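Local coordinates for protein ribosomal RNA small subunit methyltransferase E (Neisseria gonorrhoeae, PDB 5VM8) that probably methylates N3 of a specific uridine in 16S ribosomal RNA, using S-adenosyl methionine as the methyl donor, at residues 175-180 against 221-226; 195-200 against 236-241; 179-184 against 209-214. One frame throughout, in Å; residues are numbered along the deposited sequence.

Contact 1. Residues 175-180 against 221-226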
loop_
_atom_site.group_PDB
_atom_site.type_symbol
_atom_site.label_atom_id
_atom_site.label_comp_id
_atom_site.label_asym_id
_atom_site.label_seq_id
_atom_site.Cartn_x
_atom_site.Cartn_y
_atom_site.Cartn_z
ATOM N N LEU A 175 16.504 1.378 4.846
ATOM C CA LEU A 175 16.520 2.826 4.825
ATOM C C LEU A 175 15.614 3.350 5.929
ATOM O O LEU A 175 14.508 2.839 6.125
ATOM C CB LEU A 175 16.041 3.329 3.453
ATOM C CG LEU A 175 16.892 2.811 2.290
ATOM C CD1 LEU A 175 16.425 3.409 0.976
ATOM C CD2 LEU A 175 18.405 3.074 2.489
ATOM N N ILE A 176 16.085 4.370 6.647
ATOM C CA ILE A 176 15.270 5.095 7.605
ATOM C C ILE A 176 15.367 6.579 7.284
ATOM O O ILE A 176 16.469 7.098 7.052
ATOM C CB ILE A 176 15.684 4.787 9.065
ATOM C CG1 ILE A 176 14.792 5.550 10.033
ATOM C CG2 ILE A 176 17.158 5.093 9.315
ATOM C CD1 ILE A 176 15.049 5.247 11.520
ATOM N N MET A 177 14.211 7.245 7.200
ATOM C CA MET A 177 14.180 8.695 7.010
ATOM C C MET A 177 14.545 9.382 8.305
ATOM O O MET A 177 13.803 9.330 9.287
ATOM C CB MET A 177 12.821 9.189 6.535
ATOM C CG MET A 177 12.480 8.756 5.145
ATOM S SD MET A 177 11.622 10.053 4.223
ATOM C CE MET A 177 12.694 11.459 4.517
ATOM N N SER A 178 15.687 10.033 8.297
ATOM C CA SER A 178 16.177 10.671 9.491
ATOM C C SER A 178 17.271 11.598 9.052
ATOM O O SER A 178 17.933 11.333 8.051
ATOM C CB SER A 178 16.730 9.638 10.492
ATOM O OG SER A 178 17.408 10.284 11.543
ATOM N N ILE A 179 17.494 12.655 9.838
ATOM C CA ILE A 179 18.521 13.613 9.489
ATOM C C ILE A 179 19.839 13.262 10.141
ATOM O O ILE A 179 20.853 13.911 9.867
ATOM C CB ILE A 179 18.074 15.025 9.908
ATOM C CG1 ILE A 179 18.707 16.093 9.006
ATOM C CG2 ILE A 179 18.410 15.269 11.389
ATOM C CD1 ILE A 179 17.903 17.386 8.944
ATOM N N ASN A 180 19.865 12.234 10.978
ATOM C CA ASN A 180 21.022 11.912 11.805
ATOM C C ASN A 180 21.794 10.753 11.193
ATOM O O ASN A 180 21.210 9.707 10.887
ATOM C CB ASN A 180 20.567 11.600 13.227
ATOM C CG ASN A 180 19.887 12.796 13.884
ATOM O OD1 ASN A 180 20.448 13.892 13.946
ATOM N ND2 ASN A 180 18.658 12.592 14.355
ATOM N N VAL A 221 18.581 8.362 5.540
ATOM C CA VAL A 221 18.502 9.065 4.253
ATOM C C VAL A 221 17.740 10.375 4.400
ATOM O O VAL A 221 16.805 10.477 5.202
ATOM C CB VAL A 221 17.818 8.224 3.152
ATOM C CG1 VAL A 221 18.691 7.042 2.731
ATOM C CG2 VAL A 221 16.463 7.765 3.635
ATOM N N THR A 222 18.185 11.387 3.661
ATOM C CA THR A 222 17.478 12.645 3.478
ATOM C C THR A 222 17.180 12.834 1.995
ATOM O O THR A 222 17.841 12.246 1.140
ATOM C CB THR A 222 18.281 13.851 3.931
ATOM O OG1 THR A 222 19.409 13.978 3.069
ATOM C CG2 THR A 222 18.697 13.744 5.396
ATOM N N LEU A 223 16.138 13.609 1.697
ATOM C CA LEU A 223 15.833 14.042 0.335
ATOM C C LEU A 223 15.764 15.554 0.285
ATOM O O LEU A 223 14.783 16.139 0.749
ATOM C CB LEU A 223 14.512 13.503 -0.178
ATOM C CG LEU A 223 13.650 12.522 0.520
ATOM C CD1 LEU A 223 12.252 13.074 0.497
ATOM C CD2 LEU A 223 13.768 11.276 -0.332
ATOM N N GLY A 224 16.738 16.190 -0.319
ATOM C CA GLY A 224 16.633 17.616 -0.548
ATOM C C GLY A 224 17.064 18.451 0.642
ATOM O O GLY A 224 17.267 17.967 1.749
ATOM N N LYS A 225 17.151 19.758 0.408
ATOM C CA LYS A 225 17.792 20.612 1.389
ATOM C C LYS A 225 16.935 20.879 2.617
ATOM O O LYS A 225 17.500 21.177 3.672
ATOM C CB LYS A 225 18.175 21.937 0.726
ATOM N N ARG A 226 15.609 20.778 2.517
ATOM C CA ARG A 226 14.718 21.052 3.633
ATOM C C ARG A 226 14.141 19.740 4.151
ATOM O O ARG A 226 13.733 18.875 3.359
ATOM C CB ARG A 226 13.571 21.988 3.240
ATOM C CG ARG A 226 13.963 23.235 2.445
ATOM C CD ARG A 226 12.721 24.049 1.983
ATOM N NE ARG A 226 11.837 23.334 1.049
ATOM C CZ ARG A 226 12.110 23.134 -0.239
ATOM N NH1 ARG A 226 13.248 23.585 -0.772
ATOM N NH2 ARG A 226 11.248 22.474 -0.998
#
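Met177 and Val221 form a parallel beta bridge with their CA atoms 5.1 Å apart, and Val221 supplies both backbone bonds: its N donates to Ile176 O at 2.9 Å, and its O takes a weak bond from Ser178 N at 3.3 Å. Beyond this bridge segment 175-180 leaves strand 219-222, while Thr222 still pairs with Cys183 on its other side. Ser178 O comes within 3.2 Å of Val221 O, two acceptors side by side. The methyl branches of Val221 divide the side-chain contact. CG1 meets Leu175 CD2 at 4.0 Å, the two side chains crossing at about a right angle. With CG1 anti to the carbonyl carbon (chi1 -69°), CG2 falls between the backbone N and the carbonyl carbon and lies 3.5 Å from Ile176 O, the oxygen that Val221 N also uses. Met177 lies on the same face of the sheet as Val221 and turns at its last torsion, bringing CE to 4.2 Å from Leu223 CG. Farther on, Thr222 CG2 closes against Ser178 O at 3.7 Å and reaches the CA of Ile179. Ser178 itself makes an ST turn, its OG accepting from the backbone N of Asn180 and bonding also to Glu210. On the Met177 face, Phe197 of strand 195-199 and Ala233 of helix 232-244 add to the apolar cover; Ile176 touches Trp205 instead. One sound and one weak bond thus join the backbones, Met177 O goes to Trp205 NE1, the approach of Ser178 O to Val221 O probably costs something, and apolar groups partly cover that side as the pairing gives way to loops.

Contact 2. Residues 195-200 against 236-241; sequences IVFMVG and AAIAAM
Met241 N donates to Ala237 O at 2.7 Å, a helical bond that joins two of the residues whose side chains press on Phe197 of the facing strand; across the interface itself everything is apolar. Phe197 carries the contact. Its CB points toward the helix, and chi1 of 169° sets the ring beside its own carbonyl carbon. Met241 covers one face: its CE methyl sits 3.9 Å from the centroid of the Phe197 ring and 16° off the ring normal, a CH-pi contact. The sulfur of Met241 stands above the same face but farther off, making a longer Met-aromatic contact. This reach depends on a Met241 chain that runs extended beyond CG, with SD passing Ile195 CG2 at 4.1 Å before CE arrives over the ring. The opposite face is taken by Val199 CG2 of the same strand, offset toward the rim, so the ring is clamped between a helix methyl and a strand methyl. At its far end Phe197 CZ touches Ala237 CB at 3.6 Å, and Phe197 CE2 meets Ile238 CG1 at 3.9 Å; both approach obliquely. At Ala237 the ring meets a single methyl. Leu175 and Met177 of strand 173-177 extend the same apolar layer beside Ile195 and Phe197, whereas Val196 points away from this helix and Met198 packs on Tyr161 and Leu165. Strand 195-199 and helix 236-241 run nearly antiparallel, at 162°, with axes 11.1 Å apart, all five touching residues buried: a helix laid on a central strand of a parallel sheet, as in the alpha/beta knot fold of SPOUT methyltransferases.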
loop_
_atom_site.group_PDB
_atom_site.type_symbol
_atom_site.label_atom_id
_atom_site.label_comp_id
_atom_site.label_asym_id
_atom_site.label_seq_id
_atom_site.Cartn_x
_atom_site.Cartn_y
_atom_site.Cartn_z
ATOM N N ILE A 195 13.762 -3.199 -1.129
ATOM C CA ILE A 195 13.944 -2.017 -0.298
ATOM C C ILE A 195 12.962 -2.078 0.864
ATOM O O ILE A 195 11.782 -2.399 0.682
ATOM C CB ILE A 195 13.732 -0.717 -1.100
ATOM C CG1 ILE A 195 14.763 -0.599 -2.219
ATOM C CG2 ILE A 195 13.769 0.514 -0.181
ATOM C CD1 ILE A 195 14.392 0.440 -3.257
ATOM N N VAL A 196 13.459 -1.751 2.054
ATOM C CA VAL A 196 12.657 -1.636 3.259
ATOM C C VAL A 196 12.873 -0.222 3.752
ATOM O O VAL A 196 14.014 0.208 3.968
ATOM C CB VAL A 196 13.039 -2.680 4.321
ATOM C CG1 VAL A 196 12.306 -2.404 5.611
ATOM C CG2 VAL A 196 12.682 -4.058 3.814
ATOM N N PHE A 197 11.779 0.495 3.929
ATOM C CA PHE A 197 11.823 1.920 4.144
ATOM C C PHE A 197 11.019 2.238 5.393
ATOM O O PHE A 197 9.841 1.882 5.463
ATOM C CB PHE A 197 11.238 2.538 2.860
ATOM C CG PHE A 197 10.932 3.976 2.930
ATOM C CD1 PHE A 197 11.883 4.879 3.344
ATOM C CD2 PHE A 197 9.717 4.438 2.467
ATOM C CE1 PHE A 197 11.620 6.229 3.357
ATOM C CE2 PHE A 197 9.437 5.783 2.484
ATOM C CZ PHE A 197 10.411 6.686 2.924
ATOM N N MET A 198 11.633 2.945 6.350
ATOM C CA MET A 198 11.048 3.150 7.674
ATOM C C MET A 198 10.729 4.618 7.905
ATOM O O MET A 198 11.591 5.487 7.722
ATOM C CB MET A 198 11.950 2.696 8.792
ATOM C CG MET A 198 12.152 1.232 8.888
ATOM S SD MET A 198 12.414 0.951 10.639
ATOM C CE MET A 198 10.897 1.775 11.144
ATOM N N VAL A 199 9.498 4.894 8.320
ATOM C CA VAL A 199 9.055 6.265 8.516
ATOM C C VAL A 199 8.442 6.420 9.902
ATOM O O VAL A 199 7.685 5.556 10.355
ATOM C CB VAL A 199 8.057 6.692 7.416
ATOM C CG1 VAL A 199 7.668 8.129 7.600
ATOM C CG2 VAL A 199 8.698 6.480 6.049
ATOM N N GLY A 200 8.729 7.548 10.545
ATOM C CA GLY A 200 8.211 7.823 11.858
ATOM C C GLY A 200 6.865 8.514 11.894
ATOM O O GLY A 200 6.276 8.865 10.866
ATOM N N ALA A 236 7.279 11.554 -1.149
ATOM C CA ALA A 236 8.303 12.066 -2.051
ATOM C C ALA A 236 9.418 11.049 -2.234
ATOM O O ALA A 236 9.941 10.891 -3.340
ATOM C CB ALA A 236 8.848 13.400 -1.538
ATOM N N ALA A 237 9.748 10.302 -1.164
ATOM C CA ALA A 237 10.845 9.342 -1.204
ATOM C C ALA A 237 10.521 8.166 -2.107
ATOM O O ALA A 237 11.362 7.745 -2.919
ATOM C CB ALA A 237 11.177 8.868 0.215
ATOM N N ILE A 238 9.303 7.629 -1.992
ATOM C CA ILE A 238 8.886 6.510 -2.838
ATOM C C ILE A 238 8.889 6.914 -4.313
ATOM O O ILE A 238 9.353 6.154 -5.174
ATOM C CB ILE A 238 7.508 5.993 -2.382
ATOM C CG1 ILE A 238 7.615 5.439 -0.953
ATOM C CG2 ILE A 238 6.955 4.952 -3.345
ATOM C CD1 ILE A 238 6.279 5.092 -0.257
ATOM N N ALA A 239 8.436 8.139 -4.618
ATOM C CA ALA A 239 8.495 8.631 -5.994
ATOM C C ALA A 239 9.940 8.764 -6.450
ATOM O O ALA A 239 10.280 8.422 -7.594
ATOM C CB ALA A 239 7.757 9.975 -6.133
ATOM N N ALA A 240 10.802 9.270 -5.567
ATOM C CA ALA A 240 12.227 9.344 -5.872
ATOM C C ALA A 240 12.809 7.952 -6.108
ATOM O O ALA A 240 13.659 7.764 -6.986
ATOM C CB ALA A 240 12.969 10.048 -4.729
ATOM N N MET A 241 12.358 6.963 -5.330
ATOM C CA MET A 241 12.837 5.594 -5.523
ATOM C C MET A 241 12.374 5.033 -6.863
ATOM O O MET A 241 13.131 4.329 -7.540
ATOM C CB MET A 241 12.348 4.696 -4.382
ATOM C CG MET A 241 12.993 4.943 -3.041
ATOM S SD MET A 241 12.244 3.946 -1.704
ATOM C CE MET A 241 12.776 4.936 -0.320
#

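Contact 3. Residues 179-184 against 209-214; sequences INRACK and EEQQAF
The guanidinium of Arg181 lies flat on the Phe214 ring, centres 3.8 Å apart and planes 13° from parallel, with Phe214 CD2 over the centre of the guanidinium and Arg181 NH2 over the centre of the ring. This is a stacked cation-pi pair. At the guanidinium edge, near its plane, sits the amide of Gln211, whose OE1 takes two weak hydrogen bonds, from Arg181 NH1 at 2.7 Å and from Arg181 NH2 at 3.1 Å; the amide is turned 51° against the guanidinium. Ring and amide, three residues apart on one helix, probably limit the tilt and in-plane rotation of the arginine. A bend at chi3 (-82°) carries the Arg181 chain onto Phe214, its CD at 3.6 Å from Phe214 CE2. One residue earlier, Asn180 ND2 donates to Glu210 OE1 at 2.9 Å, a nearly straight bond that uses the syn lone pair of OE1 and stays in the amide plane, although amide and carboxylate stand at right angles. A weak second bond runs from Asn180 ND2 to Glu210 OE2 at 3.1 Å. With Ser178 OG as its stronger partner, Glu210 OE1 is gripped by two residues of the turn. The stack lies at the protein surface. It ties the turn between strands 173-177 and 182-184 to helix 207-215; strand 182-184, at the edge of the sheet, pairs with strand 219-222, and Ala213 of the same helix as Phe214 packs on Tyr161 of helix 161-165.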
loop_
_atom_site.group_PDB
_atom_site.type_symbol
_atom_site.label_atom_id
_atom_site.label_comp_id
_atom_site.label_asym_id
_atom_site.label_seq_id
_atom_site.Cartn_x
_atom_site.Cartn_y
_atom_site.Cartn_z
ATOM N N ILE A 179 17.494 12.655 9.838
ATOM C CA ILE A 179 18.521 13.613 9.489
ATOM C C ILE A 179 19.839 13.262 10.141
ATOM O O ILE A 179 20.853 13.911 9.867
ATOM C CB ILE A 179 18.074 15.025 9.908
ATOM C CG1 ILE A 179 18.707 16.093 9.006
ATOM C CG2 ILE A 179 18.410 15.269 11.389
ATOM C CD1 ILE A 179 17.903 17.386 8.944
ATOM N N ASN A 180 19.865 12.234 10.978
ATOM C CA ASN A 180 21.022 11.912 11.805
ATOM C C ASN A 180 21.794 10.753 11.193
ATOM O O ASN A 180 21.210 9.707 10.887
ATOM C CB ASN A 180 20.567 11.600 13.227
ATOM C CG ASN A 180 19.887 12.796 13.884
ATOM O OD1 ASN A 180 20.448 13.892 13.946
ATOM N ND2 ASN A 180 18.658 12.592 14.355
ATOM N N ARG A 181 23.107 10.939 11.040
ATOM C CA ARG A 181 23.998 9.954 10.427
ATOM C C ARG A 181 23.496 9.567 9.036
ATOM O O ARG A 181 23.390 8.388 8.693
ATOM C CB ARG A 181 24.141 8.731 11.331
ATOM C CG ARG A 181 24.856 9.032 12.643
ATOM C CD ARG A 181 25.249 7.764 13.380
ATOM N NE ARG A 181 24.116 7.230 14.131
ATOM C CZ ARG A 181 24.229 6.361 15.131
ATOM N NH1 ARG A 181 23.148 5.923 15.769
ATOM N NH2 ARG A 181 25.428 5.938 15.489
ATOM N N ALA A 182 23.221 10.589 8.219
ATOM C CA ALA A 182 22.520 10.440 6.954
ATOM C C ALA A 182 23.380 10.722 5.727
ATOM O O ALA A 182 24.405 11.403 5.784
ATOM C CB ALA A 182 21.315 11.378 6.907
ATOM N N CYS A 183 22.887 10.211 4.601
ATOM C CA CYS A 183 23.333 10.497 3.241
ATOM C C CYS A 183 22.089 10.751 2.387
ATOM O O CYS A 183 20.952 10.546 2.824
ATOM C CB CYS A 183 24.166 9.346 2.649
ATOM S SG CYS A 183 23.223 7.818 2.199
ATOM N N LYS A 184 22.287 11.237 1.170
ATOM C CA LYS A 184 21.099 11.394 0.359
ATOM C C LYS A 184 20.669 10.026 -0.143
ATOM O O LYS A 184 21.464 9.086 -0.230
ATOM C CB LYS A 184 21.352 12.328 -0.824
ATOM C CG LYS A 184 21.819 13.715 -0.425
ATOM C CD LYS A 184 22.267 14.522 -1.634
ATOM C CE LYS A 184 21.112 15.282 -2.226
ATOM N NZ LYS A 184 20.321 15.836 -1.114
ATOM N N GLU A 209 15.613 4.953 19.329
ATOM C CA GLU A 209 15.036 4.291 18.166
ATOM C C GLU A 209 15.955 4.408 16.958
ATOM O O GLU A 209 16.060 3.471 16.163
ATOM C CB GLU A 209 13.644 4.861 17.856
ATOM C CG GLU A 209 12.536 4.377 18.796
ATOM C CD GLU A 209 11.190 5.008 18.509
ATOM O OE1 GLU A 209 11.131 6.223 18.211
ATOM O OE2 GLU A 209 10.178 4.278 18.535
ATOM N N GLU A 210 16.640 5.544 16.811
ATOM C CA GLU A 210 17.587 5.699 15.708
ATOM C C GLU A 210 18.776 4.768 15.882
ATOM O O GLU A 210 19.215 4.127 14.917
ATOM C CB GLU A 210 18.044 7.149 15.613
ATOM C CG GLU A 210 16.922 8.098 15.221
ATOM C CD GLU A 210 17.394 9.537 15.107
ATOM O OE1 GLU A 210 17.094 10.180 14.087
ATOM O OE2 GLU A 210 18.060 10.023 16.060
ATOM N N GLN A 211 19.312 4.694 17.106
ATOM C CA GLN A 211 20.398 3.768 17.394
ATOM C C GLN A 211 20.019 2.339 17.054
ATOM O O GLN A 211 20.809 1.607 16.445
ATOM C CB GLN A 211 20.806 3.870 18.857
ATOM C CG GLN A 211 21.983 4.780 19.089
ATOM C CD GLN A 211 23.268 4.254 18.486
ATOM O OE1 GLN A 211 24.131 5.033 18.097
ATOM N NE2 GLN A 211 23.418 2.932 18.437
ATOM N N GLN A 212 18.815 1.919 17.431
ATOM C CA GLN A 212 18.424 0.546 17.141
ATOM C C GLN A 212 18.420 0.292 15.641
ATOM O O GLN A 212 18.934 -0.732 15.182
ATOM C CB GLN A 212 17.062 0.244 17.774
ATOM C CG GLN A 212 17.169 -0.101 19.273
ATOM C CD GLN A 212 15.904 0.208 20.083
ATOM O OE1 GLN A 212 14.790 0.175 19.564
ATOM N NE2 GLN A 212 16.085 0.497 21.375
ATOM N N ALA A 213 17.894 1.249 14.865
ATOM C CA ALA A 213 17.876 1.132 13.414
ATOM C C ALA A 213 19.292 1.110 12.859
ATOM O O ALA A 213 19.627 0.252 12.036
ATOM C CB ALA A 213 17.053 2.274 12.805
ATOM N N PHE A 214 20.156 1.992 13.357
ATOM C CA PHE A 214 21.554 1.986 12.931
ATOM C C PHE A 214 22.206 0.625 13.217
ATOM O O PHE A 214 22.921 0.067 12.373
ATOM C CB PHE A 214 22.290 3.135 13.639
ATOM C CG PHE A 214 23.760 3.264 13.281
ATOM C CD1 PHE A 214 24.708 2.398 13.799
ATOM C CD2 PHE A 214 24.191 4.287 12.441
ATOM C CE1 PHE A 214 26.041 2.531 13.463
ATOM C CE2 PHE A 214 25.522 4.427 12.112
ATOM C CZ PHE A 214 26.448 3.548 12.624
#

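All three contacts reach the seven-stranded parallel sheet of the methyltransferase domain, where strands 195-199, 173-177, 219-222 and 182-184 lie side by side; contacts 2 and 3 join it to helices 232-244 and 207-215. Contact 1 sits about 10 Å from contact 2 and about 9 Å from contact 3, centre to centre; contacts 2 and 3 lie about 14 Å apart. Contact 1 shares Ile179 and Asn180 with contact 3 and touches contact 2 through probable backbone bonds of Leu175 with Val196 and Met198. Along the chain, contacts 1 and 3 start from the same stretch, and the segments of each alternate with those of contact 2. The domain carries a trefoil knot, whose loops in SPOUT enzymes bind S-adenosyl methionine.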